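PDB 5L9G: periplasmic binding protein from Agrobacterium tumefaciens str. B6, which binds the opine mannopine and, as the periplasmic binding protein of an ABC transporter, probably delivers it for uptake into the cell. Local coordinates for residues K103-P108 and P290-A295; A117-S122 and F286-A291. All blocks are in the same frame, centred on the assembly; numbering follows the deposited sequence.

Contact 1 (K103-P108 and P290-A295); sequences KADFPP and PANMKA
With CG set opposite its carbonyl carbon (chi1 -70°), Phe-106 brings its ring against Ala-291 and Asn-292, while Asn-292, its CG anti to the backbone N at chi1 -169°, crosses that ring obliquely. Asn-292 CA stands over one face of the ring, 4.2 Å from its centroid, a CH-pi contact; CB and the amide reach on towards CZ, the amide plane turned 41° from the ring. Ala-291 adds its methyl, with CB 3.8 Å from Phe-106 CD2, and Ala-291 O lies 3.3 Å from Pro-107 CD. One backbone hydrogen bond ties the segments: Met-293 N gives to Asp-105 O at 2.8 Å. The extended Met-293 side chain then runs past this same carbonyl, bringing SD within 3.6 Å of Ala-104 O and laying CE beside Phe-106 O. Lys-294 CD comes 3.4 Å from Asp-105 OD1; the opposite charges lie near each other without forming a salt bridge. Both ends of the Asn-292 amide are engaged: ND2 gives to Ser-274 O, and OD1 accepts from Lys-294 N at 3.1 Å, the donor tilted from the carbonyl plane. This last bond is a side-chain capping bond at the turn that leads into helix 294-299, so the contact joins that turn to the 3-10 turn and Pro-107, ahead of strand 111-112.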
# COMPACT_ATOMS: atom_id res chain seq x y z
N LYS A 103 -8.40 9.22 -17.92
CA LYS A 103 -8.91 8.17 -17.02
C LYS A 103 -9.05 6.78 -17.69
O LYS A 103 -8.89 5.77 -17.00
CB LYS A 103 -10.22 8.60 -16.34
CG LYS A 103 -10.04 9.74 -15.35
CD LYS A 103 -11.31 9.99 -14.54
CE LYS A 103 -11.15 11.14 -13.58
NZ LYS A 103 -12.26 11.18 -12.60
N ALA A 104 -9.26 6.74 -19.03
CA ALA A 104 -9.37 5.50 -19.81
C ALA A 104 -8.08 4.65 -19.77
O ALA A 104 -8.15 3.43 -19.92
CB ALA A 104 -9.74 5.81 -21.25
N ASP A 105 -6.92 5.29 -19.52
CA ASP A 105 -5.62 4.62 -19.42
C ASP A 105 -5.37 3.99 -18.05
O ASP A 105 -4.38 3.29 -17.89
CB ASP A 105 -4.48 5.62 -19.71
CG ASP A 105 -4.51 6.22 -21.09
OD1 ASP A 105 -4.96 5.53 -22.03
OD2 ASP A 105 -4.01 7.35 -21.24
N PHE A 106 -6.21 4.29 -17.05
CA PHE A 106 -6.00 3.78 -15.70
C PHE A 106 -7.16 2.88 -15.23
O PHE A 106 -8.24 2.96 -15.81
CB PHE A 106 -5.80 4.98 -14.73
CG PHE A 106 -4.49 5.71 -14.94
CD1 PHE A 106 -4.35 6.63 -15.98
CD2 PHE A 106 -3.40 5.45 -14.12
CE1 PHE A 106 -3.12 7.26 -16.21
CE2 PHE A 106 -2.18 6.12 -14.33
CZ PHE A 106 -2.04 7.00 -15.37
N PRO A 107 -6.98 2.02 -14.20
CA PRO A 107 -8.11 1.19 -13.74
C PRO A 107 -9.31 2.06 -13.32
O PRO A 107 -9.12 3.21 -12.89
CB PRO A 107 -7.53 0.42 -12.55
CG PRO A 107 -6.05 0.40 -12.78
CD PRO A 107 -5.76 1.74 -13.40
N PRO A 108 -10.57 1.58 -13.49
CA PRO A 108 -11.71 2.41 -13.07
C PRO A 108 -11.67 2.71 -11.57
O PRO A 108 -11.31 1.84 -10.78
CB PRO A 108 -12.94 1.58 -13.48
CG PRO A 108 -12.46 0.19 -13.58
CD PRO A 108 -11.00 0.26 -13.98
N PRO A 290 2.57 -1.34 -12.71
CA PRO A 290 2.18 0.03 -13.13
C PRO A 290 0.66 0.17 -13.24
O PRO A 290 -0.03 -0.82 -13.53
CB PRO A 290 2.87 0.20 -14.49
CG PRO A 290 3.08 -1.18 -15.00
CD PRO A 290 3.34 -2.03 -13.77
N ALA A 291 0.13 1.38 -12.98
CA ALA A 291 -1.33 1.61 -13.08
C ALA A 291 -1.72 2.05 -14.50
O ALA A 291 -2.85 1.82 -14.92
CB ALA A 291 -1.78 2.65 -12.06
N ASN A 292 -0.79 2.69 -15.23
CA ASN A 292 -1.05 3.14 -16.60
C ASN A 292 -1.04 1.92 -17.55
O ASN A 292 0.02 1.34 -17.78
CB ASN A 292 -0.04 4.20 -17.03
CG ASN A 292 -0.38 4.91 -18.32
OD1 ASN A 292 -1.04 4.36 -19.21
ND2 ASN A 292 0.07 6.14 -18.46
N MET A 293 -2.22 1.55 -18.07
CA MET A 293 -2.45 0.42 -18.98
C MET A 293 -1.53 0.45 -20.21
O MET A 293 -1.13 -0.60 -20.71
CB MET A 293 -3.92 0.39 -19.45
CG MET A 293 -4.90 0.02 -18.36
SD MET A 293 -6.65 0.35 -18.76
CE MET A 293 -7.42 -0.42 -17.31
N LYS A 294 -1.20 1.66 -20.70
CA LYS A 294 -0.32 1.85 -21.85
C LYS A 294 1.13 1.38 -21.57
O LYS A 294 1.82 1.01 -22.52
CB LYS A 294 -0.34 3.30 -22.34
CG LYS A 294 -1.69 3.75 -22.92
CD LYS A 294 -1.73 5.26 -23.15
CE LYS A 294 -1.21 5.69 -24.51
NZ LYS A 294 -1.27 7.16 -24.68
N ALA A 295 1.58 1.37 -20.30
CA ALA A 295 2.93 0.91 -19.92
C ALA A 295 3.18 -0.57 -20.29
O ALA A 295 4.29 -0.92 -20.67
CB ALA A 295 3.18 1.14 -18.44

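Contact 2 (A117-S122 and F286-A291); sequences ANSNYS and FATAPA. With MO0 (mannopine), chain C.
Ala-117 opens the contact by resting its methyl on that of Ala-291, the two CB atoms 3.8 Å apart. Asn-118 offers its carbonyl oxygen to Ala-291 N, a weak bond at 3.3 Å, and the same oxygen also accepts from Gln-279. Asn-118 and Ser-119 together face Asp-252 in a classic beta bulge. At Ser-119, paired with Pro-290 as a non-hydrogen-bonded antiparallel pair, CA lies close to Ala-289 O in a CA-H...O contact. Its OG, held between the backbone N and the carbonyl carbon (chi1 61°), accepts from NE2 of the mannopine amide at 2.7 Å. Asn-120 and Ala-289 form the hydrogen-bonded pair: Asn-120 N gives to Ala-289 O at 2.9 Å, and Ala-289 N returns a bond to Asn-120 O at 3.2 Å. Next, Tyr-121 turns a ring face to the ligand, whose CB stands 3.4 Å above the ring plane towards the rim; an edge-to-face contact with Trp-226 also braces the ring. From the opposing segment, Thr-288 OG1 donates to OE1 of mannopine at 2.7 Å, and the edge of the Phe-286 ring meets this oxygen in plane. Ser-119 and Thr-288 thus each take one end of the terminal amide, which should restrict its rotation. Short antiparallel pairing beside a beta bulge, with side chains turned to the ligand, builds this part of the mannopine pocket of a periplasmic binding protein.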
# COMPACT_ATOMS: atom_id res chain seq x y z
N ALA A 117 -3.51 7.42 -9.65
CA ALA A 117 -2.86 6.14 -9.34
C ALA A 117 -1.49 6.04 -10.03
O ALA A 117 -1.30 6.59 -11.12
CB ALA A 117 -3.74 4.98 -9.80
N ASN A 118 -0.53 5.38 -9.36
CA ASN A 118 0.75 5.11 -9.99
C ASN A 118 1.01 3.58 -10.02
O ASN A 118 1.85 3.14 -10.81
CB ASN A 118 1.93 5.90 -9.35
CG ASN A 118 2.45 5.38 -8.02
OD1 ASN A 118 1.84 4.57 -7.32
ND2 ASN A 118 3.65 5.79 -7.65
N SER A 119 0.30 2.78 -9.19
CA SER A 119 0.57 1.34 -9.12
C SER A 119 -0.51 0.55 -8.40
O SER A 119 -1.31 1.11 -7.65
CB SER A 119 1.89 1.10 -8.37
OG SER A 119 1.80 1.60 -7.05
N ASN A 120 -0.48 -0.77 -8.62
CA ASN A 120 -1.22 -1.78 -7.87
C ASN A 120 -0.17 -2.61 -7.13
O ASN A 120 0.93 -2.85 -7.65
CB ASN A 120 -2.11 -2.66 -8.74
CG ASN A 120 -3.28 -1.90 -9.30
OD1 ASN A 120 -4.10 -1.33 -8.57
ND2 ASN A 120 -3.32 -1.79 -10.60
N TYR A 121 -0.52 -3.04 -5.93
CA TYR A 121 0.31 -3.86 -5.05
C TYR A 121 -0.61 -4.77 -4.23
O TYR A 121 -1.83 -4.64 -4.30
CB TYR A 121 1.16 -2.96 -4.14
CG TYR A 121 0.33 -2.11 -3.19
CD1 TYR A 121 -0.24 -0.91 -3.62
CD2 TYR A 121 0.12 -2.50 -1.87
CE1 TYR A 121 -1.01 -0.13 -2.76
CE2 TYR A 121 -0.64 -1.73 -1.00
CZ TYR A 121 -1.19 -0.54 -1.45
OH TYR A 121 -1.92 0.23 -0.60
N SER A 122 -0.02 -5.67 -3.44
CA SER A 122 -0.81 -6.57 -2.60
C SER A 122 -0.35 -6.48 -1.15
O SER A 122 0.86 -6.32 -0.90
CB SER A 122 -0.67 -8.02 -3.07
OG SER A 122 -1.14 -8.25 -4.39
N PHE A 286 11.98 -3.55 -8.54
CA PHE A 286 11.00 -3.64 -7.46
C PHE A 286 9.70 -4.31 -7.92
O PHE A 286 9.18 -3.96 -8.97
CB PHE A 286 10.75 -2.26 -6.84
CG PHE A 286 9.96 -2.27 -5.55
CD1 PHE A 286 10.58 -2.56 -4.33
CD2 PHE A 286 8.60 -1.97 -5.54
CE1 PHE A 286 9.84 -2.56 -3.13
CE2 PHE A 286 7.87 -1.97 -4.34
CZ PHE A 286 8.49 -2.27 -3.15
N ALA A 287 9.19 -5.27 -7.13
CA ALA A 287 7.99 -6.02 -7.48
C ALA A 287 6.73 -5.20 -7.22
O ALA A 287 6.15 -5.22 -6.13
CB ALA A 287 7.94 -7.36 -6.74
N THR A 288 6.35 -4.41 -8.24
CA THR A 288 5.13 -3.61 -8.24
C THR A 288 4.47 -3.77 -9.62
O THR A 288 5.03 -4.45 -10.48
CB THR A 288 5.40 -2.16 -7.83
OG1 THR A 288 4.13 -1.51 -7.67
CG2 THR A 288 6.26 -1.41 -8.85
N ALA A 289 3.28 -3.16 -9.82
CA ALA A 289 2.56 -3.23 -11.09
C ALA A 289 2.19 -1.81 -11.51
O ALA A 289 1.56 -1.13 -10.72
CB ALA A 289 1.29 -4.07 -10.94
N PRO A 290 2.57 -1.34 -12.71
CA PRO A 290 2.18 0.03 -13.13
C PRO A 290 0.66 0.17 -13.24
O PRO A 290 -0.03 -0.82 -13.53
CB PRO A 290 2.87 0.20 -14.49
CG PRO A 290 3.08 -1.18 -15.00
CD PRO A 290 3.34 -2.03 -13.77
N ALA A 291 0.13 1.38 -12.98
CA ALA A 291 -1.33 1.61 -13.08
C ALA A 291 -1.72 2.05 -14.50
O ALA A 291 -2.85 1.82 -14.92
CB ALA A 291 -1.78 2.65 -12.06
OAB MO0 C . -1.46 6.84 2.42
CAF MO0 C . -0.34 6.92 3.25
CAG MO0 C . 0.39 5.59 3.39
OAC MO0 C . -0.14 4.86 4.43
CAH MO0 C . 0.53 4.81 2.10
OAM MO0 C . 1.12 5.57 1.11
CAI MO0 C . 1.21 3.45 2.22
OAD MO0 C . 2.53 3.59 2.67
CAJ MO0 C . 1.10 2.64 0.97
OAE MO0 C . -0.25 2.45 0.66
CAK MO0 C . 1.87 1.31 0.99
N MO0 C . 2.70 1.21 -0.21
CA MO0 C . 3.30 -0.13 -0.39
C MO0 C . 4.75 -0.11 0.01
O MO0 C . 5.22 0.91 0.56
CB MO0 C . 3.13 -0.67 -1.79
CG MO0 C . 4.09 -0.04 -2.78
CD MO0 C . 3.64 -0.16 -4.20
OE1 MO0 C . 4.21 -1.17 -4.98
NE2 MO0 C . 2.79 0.58 -4.72
OXT MO0 C . 5.49 -1.14 -0.13

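In the fold
The centres of contacts 1 and 2 lie about 11 Å apart, and both join an early part of the chain to one continuous later run, 286-295, sharing Pro-290 and Ala-291. In chain order, the loop 103-108 comes first, then strand 115-128, and finally strand 289-290 followed, after a short turn, by helix 294-299. The contacts also touch: Phe-106 CE2 packs 3.4 Å from Ala-117 O. Contact 2 is buried, about 9 Å from the centre of the chain, and reaches mannopine; contact 1 sits farther out, about 18 Å from that centre. The later run therefore links the ligand pocket, through strand pairing in the mixed sheet, to the partly exposed loop.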